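Local coordinates for protein ficolin-3 (Homo sapiens, PDB 2J5Z) that binds galactose in a calcium-containing fibrinogen-like lectin domain and probably recognises sugars on microbial surfaces in innate immunity, at residues Ala23-Tyr29 and Pro40-Asp46; Arg102-Phe108 and Tyr213-Met219; Ile170-Ala174 and Asn184-Arg188. All blocks are in the same frame, centred on the assembly; numbering follows the deposited sequence. Where two conformers were deposited one is given.

The three contacts come from one fibrinogen-like domain, and their centres form a bent path with interaction 2 in the middle. Interaction 1, in the hairpin of strands 28-32 and 38-44, closes before interaction 2 opens; the centres are about 18 Å apart, and a salt bridge from Asp44 to Arg217 ties them across a shared antiparallel sheet. Interaction 2 pairs strands 101-106 and 215-220, whose long connection holds interaction 3, centred about 15 Å away. There Leu185 packs on Val103, Leu105, Val216 and Met218. Interactions 1 and 3 do not touch and lie on opposite sides of the chain's centre, which puts the subunit interface at one end and the galactose pocket at the other.

Interaction 1. Residues Ala23-Tyr29 and Pro40-Asp46; sequences ATLSGWY and PVFCDMD
Ser26 OG accepts the backbone N-H of Met45 at 2.8 Å and meets a water, which donates a weak bond to Asp44 OD1; the hydroxyl also bonds weakly to Gly77 O of the second subunit. With OG anti to the carbonyl carbon (chi1 -55°), the small serine turns its hydroxyl to the chain just where strand 38-44 ends. Asp44 OD1 takes the N-H of Asp46 in an Asx turn, while its OD2 is bound by Arg217. Met45 folds back at chi2 and brings CE to 3.4 Å from Ala23 O, a buried carbonyl without a polar partner.

Paired backbone bonds join Gly27 to Cys43 and Tyr29 to Val41. Gly27 has an extended backbone, phi 161°, that would press a beta carbon against the preceding carbonyl oxygen, so glycine suits the corner; Phe42 CE1 lies 3.4 Å from its CA. The indole of Trp28 receives Phe42 CB over the centre of its six-membered ring, 3.9 Å from the centroid, while the phenyl edge points at its five-membered ring, planes 73° apart. On the Cys43 face, opposite Trp28 and Phe42, Tyr29 OH donates to Leu25 O at 2.6 Å.

Cys43 is disulfide-bonded to Cys15, and Leu25 and Ser26 pair with a strand of the second subunit: this is an antiparallel beta hairpin of the fibrinogen-like domain, flanking a subunit interface.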
loop_
_atom_site.group_PDB
_atom_site.type_symbol
_atom_site.label_atom_id
_atom_site.label_comp_id
_atom_site.label_asym_id
_atom_site.label_seq_id
_atom_site.Cartn_x
_atom_site.Cartn_y
_atom_site.Cartn_z
ATOM N N ALA A 23 2.320 -18.299 -1.026
ATOM C CA ALA A 23 2.169 -16.847 -0.990
ATOM C C ALA A 23 3.203 -16.219 -1.910
ATOM O O ALA A 23 4.338 -15.958 -1.511
ATOM C CB ALA A 23 2.310 -16.317 0.444
ATOM N N THR A 24 2.803 -15.983 -3.155
ATOM C CA THR A 24 3.749 -15.599 -4.201
ATOM C C THR A 24 3.821 -14.113 -4.542
ATOM O O THR A 24 4.660 -13.709 -5.363
ATOM C CB THR A 24 3.436 -16.355 -5.493
ATOM O OG1 THR A 24 2.047 -16.193 -5.783
ATOM C CG2 THR A 24 3.736 -17.832 -5.331
ATOM N N LEU A 25 2.965 -13.295 -3.938
ATOM C CA LEU A 25 3.011 -11.850 -4.183
ATOM C C LEU A 25 3.738 -11.116 -3.058
ATOM O O LEU A 25 3.385 -11.264 -1.890
ATOM C CB LEU A 25 1.592 -11.291 -4.320
ATOM C CG LEU A 25 0.962 -11.228 -5.723
ATOM C CD1 LEU A 25 1.537 -12.227 -6.709
ATOM C CD2 LEU A 25 -0.576 -11.263 -5.704
ATOM N N SER A 26 4.735 -10.311 -3.400
ATOM C CA SER A 26 5.407 -9.511 -2.367
ATOM C C SER A 26 4.434 -8.595 -1.639
ATOM O O SER A 26 3.488 -8.073 -2.235
ATOM C CB SER A 26 6.533 -8.678 -2.985
ATOM O OG SER A 26 7.422 -9.516 -3.694
ATOM N N GLY A 27 4.629 -8.399 -0.336
ATOM C CA GLY A 27 3.746 -7.492 0.376
ATOM C C GLY A 27 3.810 -7.763 1.865
ATOM O O GLY A 27 4.695 -8.484 2.327
ATOM N N TRP A 28 2.842 -7.228 2.597
ATOM C CA TRP A 28 2.838 -7.336 4.069
ATOM C C TRP A 28 2.148 -8.620 4.543
ATOM O O TRP A 28 1.017 -8.933 4.143
ATOM C CB TRP A 28 2.220 -6.077 4.692
ATOM C CG TRP A 28 3.121 -4.900 4.480
ATOM C CD1 TRP A 28 3.123 -4.043 3.413
ATOM C CD2 TRP A 28 4.207 -4.497 5.324
ATOM N NE1 TRP A 28 4.134 -3.121 3.551
ATOM C CE2 TRP A 28 4.812 -3.371 4.716
ATOM C CE3 TRP A 28 4.701 -4.952 6.552
ATOM C CZ2 TRP A 28 5.909 -2.718 5.279
ATOM C CZ3 TRP A 28 5.787 -4.297 7.117
ATOM C CH2 TRP A 28 6.375 -3.186 6.483
ATOM N N TYR A 29 2.851 -9.369 5.386
ATOM C CA TYR A 29 2.365 -10.636 5.912
ATOM C C TYR A 29 2.644 -10.673 7.403
ATOM O O TYR A 29 3.547 -10.012 7.869
ATOM C CB TYR A 29 3.115 -11.799 5.288
ATOM C CG TYR A 29 2.803 -12.028 3.826
ATOM C CD1 TYR A 29 1.818 -12.921 3.445
ATOM C CD2 TYR A 29 3.496 -11.342 2.837
ATOM C CE1 TYR A 29 1.526 -13.141 2.102
ATOM C CE2 TYR A 29 3.216 -11.548 1.499
ATOM C CZ TYR A 29 2.227 -12.450 1.144
ATOM O OH TYR A 29 1.934 -12.655 -0.181
ATOM N N PRO A 40 3.821 -7.923 11.716
ATOM C CA PRO A 40 3.723 -7.638 10.276
ATOM C C PRO A 40 5.112 -7.384 9.699
ATOM O O PRO A 40 5.906 -6.646 10.289
ATOM C CB PRO A 40 2.897 -6.341 10.220
ATOM C CG PRO A 40 2.334 -6.171 11.611
ATOM C CD PRO A 40 3.311 -6.804 12.521
ATOM N N VAL A 41 5.396 -7.979 8.542
ATOM C CA VAL A 41 6.682 -7.798 7.875
ATOM C C VAL A 41 6.429 -7.756 6.380
ATOM O O VAL A 41 5.431 -8.302 5.906
ATOM C CB VAL A 41 7.653 -8.992 8.125
ATOM C CG1 VAL A 41 7.927 -9.171 9.625
ATOM C CG2 VAL A 41 7.073 -10.249 7.522
ATOM N N PHE A 42 7.336 -7.112 5.652
ATOM C CA PHE A 42 7.273 -7.099 4.190
ATOM C C PHE A 42 8.092 -8.232 3.627
ATOM O O PHE A 42 9.304 -8.300 3.867
ATOM C CB PHE A 42 7.772 -5.774 3.617
ATOM C CG PHE A 42 7.550 -5.655 2.138
ATOM C CD1 PHE A 42 6.362 -5.116 1.647
ATOM C CD2 PHE A 42 8.503 -6.107 1.242
ATOM C CE1 PHE A 42 6.136 -5.018 0.285
ATOM C CE2 PHE A 42 8.278 -6.017 -0.139
ATOM C CZ PHE A 42 7.090 -5.463 -0.604
ATOM N N CYS A 43 7.431 -9.133 2.898
ATOM C CA CYS A 43 8.125 -10.245 2.244
ATOM C C CYS A 43 8.295 -9.923 0.772
ATOM O O CYS A 43 7.315 -9.593 0.096
ATOM C CB CYS A 43 7.316 -11.524 2.353
ATOM S SG CYS A 43 7.143 -12.176 4.030
ATOM N N ASP A 44 9.528 -10.004 0.288
ATOM C CA ASP A 44 9.768 -9.880 -1.153
ATOM C C ASP A 44 9.771 -11.295 -1.697
ATOM O O ASP A 44 10.667 -12.081 -1.398
ATOM C CB ASP A 44 11.094 -9.170 -1.429
ATOM C CG ASP A 44 11.406 -9.062 -2.916
ATOM O OD1 ASP A 44 10.944 -9.920 -3.693
ATOM O OD2 ASP A 44 12.125 -8.112 -3.300
ATOM N N MET A 45 8.753 -11.621 -2.484
ATOM C CA MET A 45 8.572 -12.983 -2.959
ATOM C C MET A 45 9.086 -13.173 -4.380
ATOM O O MET A 45 8.864 -14.220 -4.983
ATOM C CB MET A 45 7.094 -13.365 -2.905
ATOM C CG MET A 45 6.474 -13.311 -1.497
ATOM S SD MET A 45 7.486 -14.232 -0.321
ATOM C CE MET A 45 6.242 -14.637 0.917
ATOM N N ASP A 46 9.790 -12.175 -4.911
ATOM C CA ASP A 46 10.161 -12.194 -6.331
ATOM C C ASP A 46 11.660 -12.040 -6.626
ATOM O O ASP A 46 12.197 -12.739 -7.490
ATOM C CB ASP A 46 9.346 -11.154 -7.110
ATOM C CG ASP A 46 9.135 -11.548 -8.566
ATOM O OD1 ASP A 46 9.874 -12.433 -9.051
ATOM O OD2 ASP A 46 8.229 -10.984 -9.214
HETATM O O HOH W 1 6.781 -12.728 -6.955
HETATM O O HOH W 2 6.568 -15.114 -6.463
HETATM O O HOH W 3 8.723 -7.885 -5.252
#

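Interaction 2. Residues Arg102-Phe108 and Tyr213-Met219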
loop_
_atom_site.group_PDB
_atom_site.type_symbol
_atom_site.label_atom_id
_atom_site.label_comp_id
_atom_site.label_asym_id
_atom_site.label_seq_id
_atom_site.Cartn_x
_atom_site.Cartn_y
_atom_site.Cartn_z
ATOM N N ARG A 102 20.960 -9.437 2.297
ATOM C CA ARG A 102 21.125 -8.746 1.025
ATOM C C ARG A 102 20.827 -7.260 1.198
ATOM O O ARG A 102 19.800 -6.887 1.787
ATOM C CB ARG A 102 20.190 -9.357 -0.020
ATOM C CG ARG A 102 20.123 -8.588 -1.320
ATOM C CD ARG A 102 19.292 -9.365 -2.326
ATOM N NE ARG A 102 18.971 -8.565 -3.503
ATOM C CZ ARG A 102 19.543 -8.720 -4.692
ATOM N NH1 ARG A 102 20.457 -9.663 -4.878
ATOM N NH2 ARG A 102 19.179 -7.939 -5.706
ATOM N N VAL A 103 21.740 -6.426 0.708
ATOM C CA VAL A 103 21.557 -4.976 0.686
ATOM C C VAL A 103 21.372 -4.535 -0.775
ATOM O O VAL A 103 22.170 -4.909 -1.639
ATOM C CB VAL A 103 22.771 -4.259 1.309
ATOM C CG1 VAL A 103 22.690 -2.757 1.100
ATOM C CG2 VAL A 103 22.880 -4.591 2.818
ATOM N N GLU A 104 20.311 -3.774 -1.044
ATOM C CA GLU A 104 20.077 -3.211 -2.381
ATOM C C GLU A 104 20.183 -1.689 -2.396
ATOM O O GLU A 104 19.628 -1.008 -1.540
ATOM C CB GLU A 104 18.693 -3.593 -2.887
ATOM C CG GLU A 104 18.461 -5.069 -3.059
ATOM C CD GLU A 104 17.117 -5.334 -3.707
ATOM O OE1 GLU A 104 16.328 -4.367 -3.812
ATOM O OE2 GLU A 104 16.857 -6.486 -4.108
ATOM N N LEU A 105 20.871 -1.159 -3.401
ATOM C CA LEU A 105 21.124 0.264 -3.484
ATOM C C LEU A 105 20.744 0.759 -4.874
ATOM O O LEU A 105 20.972 0.069 -5.853
ATOM C CB LEU A 105 22.606 0.551 -3.220
ATOM C CG LEU A 105 23.195 -0.004 -1.916
ATOM C CD1 LEU A 105 24.718 0.109 -1.925
ATOM C CD2 LEU A 105 22.616 0.716 -0.705
ATOM N N GLU A 106 20.154 1.946 -4.954
ATOM C CA GLU A 106 19.836 2.517 -6.259
ATOM C C GLU A 106 20.213 3.986 -6.289
ATOM O O GLU A 106 19.792 4.749 -5.431
ATOM C CB GLU A 106 18.356 2.339 -6.588
ATOM C CG GLU A 106 18.003 2.784 -8.000
ATOM C CD GLU A 106 16.536 2.610 -8.317
ATOM O OE1 GLU A 106 16.003 1.498 -8.111
ATOM O OE2 GLU A 106 15.916 3.589 -8.781
ATOM N N ASP A 107 21.032 4.375 -7.264
ATOM C CA ASP A 107 21.439 5.765 -7.381
ATOM C C ASP A 107 20.406 6.553 -8.184
ATOM O O ASP A 107 19.379 6.005 -8.598
ATOM C CB ASP A 107 22.858 5.904 -7.976
ATOM C CG ASP A 107 22.959 5.412 -9.422
ATOM O OD1 ASP A 107 21.926 5.318 -10.122
ATOM O OD2 ASP A 107 24.099 5.121 -9.868
ATOM N N PHE A 108 20.689 7.831 -8.399
ATOM C CA PHE A 108 19.750 8.741 -9.055
ATOM C C PHE A 108 19.631 8.507 -10.556
ATOM O O PHE A 108 18.803 9.125 -11.224
ATOM C CB PHE A 108 20.127 10.189 -8.748
ATOM C CG PHE A 108 20.133 10.507 -7.278
ATOM C CD1 PHE A 108 18.945 10.701 -6.594
ATOM C CD2 PHE A 108 21.325 10.598 -6.577
ATOM C CE1 PHE A 108 18.942 10.989 -5.247
ATOM C CE2 PHE A 108 21.331 10.886 -5.228
ATOM C CZ PHE A 108 20.135 11.081 -4.558
ATOM N N TYR A 213 22.426 7.510 -2.066
ATOM C CA TYR A 213 21.549 6.720 -2.911
ATOM C C TYR A 213 20.100 7.201 -2.799
ATOM O O TYR A 213 19.703 7.761 -1.779
ATOM C CB TYR A 213 21.635 5.245 -2.501
ATOM C CG TYR A 213 23.012 4.669 -2.744
ATOM C CD1 TYR A 213 23.317 4.063 -3.951
ATOM C CD2 TYR A 213 24.014 4.774 -1.778
ATOM C CE1 TYR A 213 24.588 3.535 -4.187
ATOM C CE2 TYR A 213 25.287 4.260 -2.007
ATOM C CZ TYR A 213 25.563 3.647 -3.210
ATOM O OH TYR A 213 26.821 3.139 -3.444
ATOM N N ARG A 214 19.339 6.962 -3.861
ATOM C CA ARG A 214 17.929 7.339 -3.965
ATOM C C ARG A 214 17.015 6.333 -3.260
ATOM O O ARG A 214 16.028 6.712 -2.621
ATOM C CB ARG A 214 17.546 7.450 -5.450
ATOM C CG ARG A 214 16.058 7.597 -5.735
ATOM C CD ARG A 214 15.799 7.805 -7.226
ATOM N NE ARG A 214 16.110 9.170 -7.656
ATOM C CZ ARG A 214 16.231 9.546 -8.927
ATOM N NH1 ARG A 214 16.072 8.660 -9.902
ATOM N NH2 ARG A 214 16.513 10.810 -9.224
ATOM N N ARG A 215 17.355 5.054 -3.386
ATOM C CA ARG A 215 16.565 3.966 -2.803
ATOM C C ARG A 215 17.478 2.910 -2.200
ATOM O O ARG A 215 18.474 2.524 -2.808
ATOM C CB ARG A 215 15.690 3.303 -3.864
ATOM C CG ARG A 215 14.729 4.254 -4.589
ATOM C CD ARG A 215 14.000 3.536 -5.720
ATOM N NE ARG A 215 13.230 2.403 -5.220
ATOM C CZ ARG A 215 11.930 2.443 -4.944
ATOM N NH1 ARG A 215 11.238 3.563 -5.122
ATOM N NH2 ARG A 215 11.317 1.358 -4.492
ATOM N N VAL A 216 17.127 2.430 -1.013
ATOM C CA VAL A 216 17.906 1.377 -0.366
ATOM C C VAL A 216 16.941 0.355 0.217
ATOM O O VAL A 216 15.859 0.724 0.656
ATOM C CB VAL A 216 18.741 1.967 0.802
ATOM C CG1 VAL A 216 19.469 0.862 1.555
ATOM C CG2 VAL A 216 19.727 3.025 0.284
ATOM N N ARG A 217 17.319 -0.920 0.231
ATOM C CA ARG A 217 16.577 -1.911 1.027
ATOM C C ARG A 217 17.574 -2.809 1.722
ATOM O O ARG A 217 18.638 -3.068 1.172
ATOM C CB ARG A 217 15.655 -2.779 0.174
ATOM C CG ARG A 217 14.579 -2.026 -0.611
ATOM C CD ARG A 217 13.506 -2.987 -1.098
ATOM N NE ARG A 217 13.992 -4.009 -2.021
ATOM C CZ ARG A 217 13.238 -5.019 -2.441
ATOM N NH1 ARG A 217 11.989 -5.119 -2.011
ATOM N NH2 ARG A 217 13.711 -5.919 -3.288
ATOM N N MET A 218 17.232 -3.276 2.925
ATOM C CA MET A 218 18.021 -4.323 3.592
ATOM C C MET A 218 17.101 -5.495 3.883
ATOM O O MET A 218 15.996 -5.312 4.407
ATOM C CB MET A 218 18.640 -3.805 4.897
ATOM C CG MET A 218 19.416 -2.484 4.756
ATOM S SD MET A 218 20.069 -1.856 6.333
ATOM C CE MET A 218 21.434 -2.978 6.642
ATOM N N MET A 219 17.546 -6.709 3.568
ATOM C CA MET A 219 16.626 -7.832 3.601
ATOM C C MET A 219 17.318 -9.129 4.017
ATOM O O MET A 219 18.518 -9.288 3.801
ATOM C CB MET A 219 15.947 -7.986 2.232
ATOM C CG MET A 219 16.906 -7.952 1.050
ATOM S SD MET A 219 16.212 -7.232 -0.490
ATOM C CE MET A 219 14.990 -8.447 -0.854
#
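Arg214 and Phe108 meet where the two strands part. The arginine carries the largest buried area of the contact. Its backbone N lies over one face of the phenyl ring, and Arg214 CB lies 3.7 Å from Phe108 CD1. The side chain has two conformers; in one of them a bend at chi3 (-77°) lays the guanidinium over the phenylalanine backbone, with Phe108 CA 3.6 Å above the centre of the group. There the ring stands nearly upright to the guanidinium, planes 80° apart, and Phe108 CD1 comes 3.4 Å from Arg214 NE.

Arg214 suits this place because its CB packs on the ring while, in that conformer, its charged end lies at the ring edge and over the Phe108 backbone. Glu106, also heavily buried, holds the register: its carbonyl oxygen accepts N-H groups from both Arg214 and Arg215, 2.8 Å from Arg214 N, which makes a classic beta bulge. Its carboxylate runs beside Arg215, whose NE stays beyond salt-bridge distance.

On the same face Glu104 forms the ionic core. Arg217 brings NE and NH2 to OE1 from above the carboxylate plane, NE at 3.0 Å, and Arg102 grips OE2 with NE and NH2. A carboxylate between two guanidinium groups probably stays ionised; Arg217 has a second salt bridge to Asp44 and Arg102 one to Glu48, which probably balances the network. Met219 SD lies 3.7 Å from Glu104 OE2. On the reverse face Leu105 CB sits over the Tyr213 ring, 4.0 Å from its centroid, and Leu105 CD2 packs on Val216.

Strand 101-106 is flanked by strand 112-122 beyond this pair, while strand 215-220 pairs on its other side with strand 52-58, so both lie inside the antiparallel sheet.

Interaction 3. Residues Ile170-Ala174 and Asn184-Arg188; sequences IVHGA and NLNGR
Arg188 sets out with CG anti to its backbone N (chi1 -169°) and continues extended to NE, while His172 has its imidazole swung to chi1 -147°; together these torsions lay the arginine's aliphatic chain against the ring. Arg188 CD comes 3.7 Å from His172 ND1, ring and guanidinium planes lie 29° apart, and His172 CE1 sits over one face of the Arg188 guanidinium. The ring also stacks on Phe66.

Asn184 directs its amide at Val171: Asn184 OD1 lies 3.8 Å from Val171 CG2, the two side chains running antiparallel alongside each other. Tyr177 and Gly200 take the two ends of that amide, so its orientation is fixed. Gly173 and Gly187 draw the backbones together, CA to CA 4.4 Å, and a beta carbon on Gly173 would press on the Asn184 amide. His172, with positive phi, ends helix 167-171 in a Schellman motif, and Asn184-Gly187 forms a type I turn.

Between the segments, the polar links are largely waters. One joins Val171 O to Arg188 N, 2.7 Å from that nitrogen; another bridges His172 O and Asn186 O; a third links Ala174 O, Asn184 OD1 and Asn186 N. The direct bond, Asn186 ND2 to Ala174 O at 3.4 Å, is weak, and Asn186 OD1 is hydrogen-bonded to Gln56 NE2. With waters serving the backbone groups in place of direct bonds, the chemistry is consistent with a hydrated seam beside Val171, itself a galactose-pocket residue at the helix end.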
loop_
_atom_site.group_PDB
_atom_site.type_symbol
_atom_site.label_atom_id
_atom_site.label_comp_id
_atom_site.label_asym_id
_atom_site.label_seq_id
_atom_site.Cartn_x
_atom_site.Cartn_y
_atom_site.Cartn_z
ATOM N N ILE A 170 26.832 13.372 15.226
ATOM C CA ILE A 170 27.759 13.903 14.233
ATOM C C ILE A 170 27.290 13.698 12.802
ATOM O O ILE A 170 27.309 14.639 12.019
ATOM C CB ILE A 170 29.191 13.330 14.409
ATOM C CG1 ILE A 170 29.802 13.815 15.728
ATOM C CG2 ILE A 170 30.073 13.718 13.234
ATOM C CD1 ILE A 170 29.887 15.332 15.836
ATOM N N VAL A 171 26.860 12.479 12.455
ATOM C CA VAL A 171 26.513 12.169 11.066
ATOM C C VAL A 171 24.995 12.055 10.779
ATOM O O VAL A 171 24.598 11.655 9.686
ATOM C CB VAL A 171 27.244 10.899 10.546
ATOM C CG1 VAL A 171 28.679 10.865 11.076
ATOM C CG2 VAL A 171 26.504 9.634 10.952
ATOM N N HIS A 172 24.179 12.402 11.768
ATOM C CA HIS A 172 22.709 12.433 11.633
ATOM C C HIS A 172 22.110 11.091 11.188
ATOM O O HIS A 172 21.461 10.991 10.137
ATOM C CB HIS A 172 22.258 13.562 10.695
ATOM C CG HIS A 172 20.939 14.161 11.080
ATOM N ND1 HIS A 172 19.757 13.839 10.442
ATOM C CD2 HIS A 172 20.613 15.047 12.049
ATOM C CE1 HIS A 172 18.762 14.508 10.999
ATOM N NE2 HIS A 172 19.253 15.248 11.976
ATOM N N GLY A 173 22.340 10.061 11.998
ATOM C CA GLY A 173 21.803 8.736 11.709
ATOM C C GLY A 173 21.743 7.839 12.927
ATOM O O GLY A 173 21.794 8.315 14.072
ATOM N N ALA A 174 21.611 6.538 12.672
ATOM C CA ALA A 174 21.689 5.513 13.702
ATOM C C ALA A 174 22.289 4.287 13.027
ATOM O O ALA A 174 21.870 3.922 11.939
ATOM C CB ALA A 174 20.289 5.181 14.233
ATOM N N ASN A 184 25.961 3.915 6.055
ATOM C CA ASN A 184 25.139 4.812 6.855
ATOM C C ASN A 184 23.735 4.870 6.256
ATOM O O ASN A 184 23.222 5.950 5.939
ATOM C CB ASN A 184 25.768 6.213 6.828
ATOM C CG ASN A 184 25.132 7.166 7.801
ATOM O OD1 ASN A 184 24.851 6.812 8.963
ATOM N ND2 ASN A 184 24.932 8.422 7.352
ATOM N N LEU A 185 23.116 3.708 6.093
ATOM C CA LEU A 185 21.882 3.599 5.317
ATOM C C LEU A 185 20.642 4.150 6.014
ATOM O O LEU A 185 19.599 4.280 5.387
ATOM C CB LEU A 185 21.632 2.155 4.869
ATOM C CG LEU A 185 22.723 1.523 3.994
ATOM C CD1 LEU A 185 22.322 0.103 3.614
ATOM C CD2 LEU A 185 23.064 2.362 2.732
ATOM N N ASN A 186 20.766 4.458 7.303
ATOM C CA ASN A 186 19.689 5.101 8.060
ATOM C C ASN A 186 20.003 6.585 8.187
ATOM O O ASN A 186 19.502 7.271 9.084
ATOM C CB ASN A 186 19.535 4.483 9.449
ATOM C CG ASN A 186 19.004 3.064 9.412
ATOM O OD1 ASN A 186 18.337 2.666 8.457
ATOM N ND2 ASN A 186 19.283 2.295 10.467
ATOM N N GLY A 187 20.847 7.073 7.282
ATOM C CA GLY A 187 21.282 8.467 7.341
ATOM C C GLY A 187 20.243 9.403 6.751
ATOM O O GLY A 187 19.157 8.975 6.364
ATOM N N ARG A 188 20.589 10.682 6.671
ATOM C CA ARG A 188 19.659 11.707 6.202
ATOM C C ARG A 188 19.347 11.612 4.712
ATOM O O ARG A 188 20.238 11.490 3.875
ATOM C CB ARG A 188 20.204 13.096 6.544
ATOM C CG ARG A 188 19.204 14.205 6.350
ATOM C CD ARG A 188 19.644 15.449 7.127
ATOM N NE ARG A 188 18.574 16.431 7.203
ATOM C CZ ARG A 188 18.724 17.649 7.700
ATOM N NH1 ARG A 188 19.906 18.031 8.168
ATOM N NH2 ARG A 188 17.692 18.482 7.723
HETATM O O HOH W 4 23.201 11.067 7.289
HETATM O O HOH W 5 18.816 9.950 9.688
HETATM O O HOH W 6 22.727 5.121 9.471
#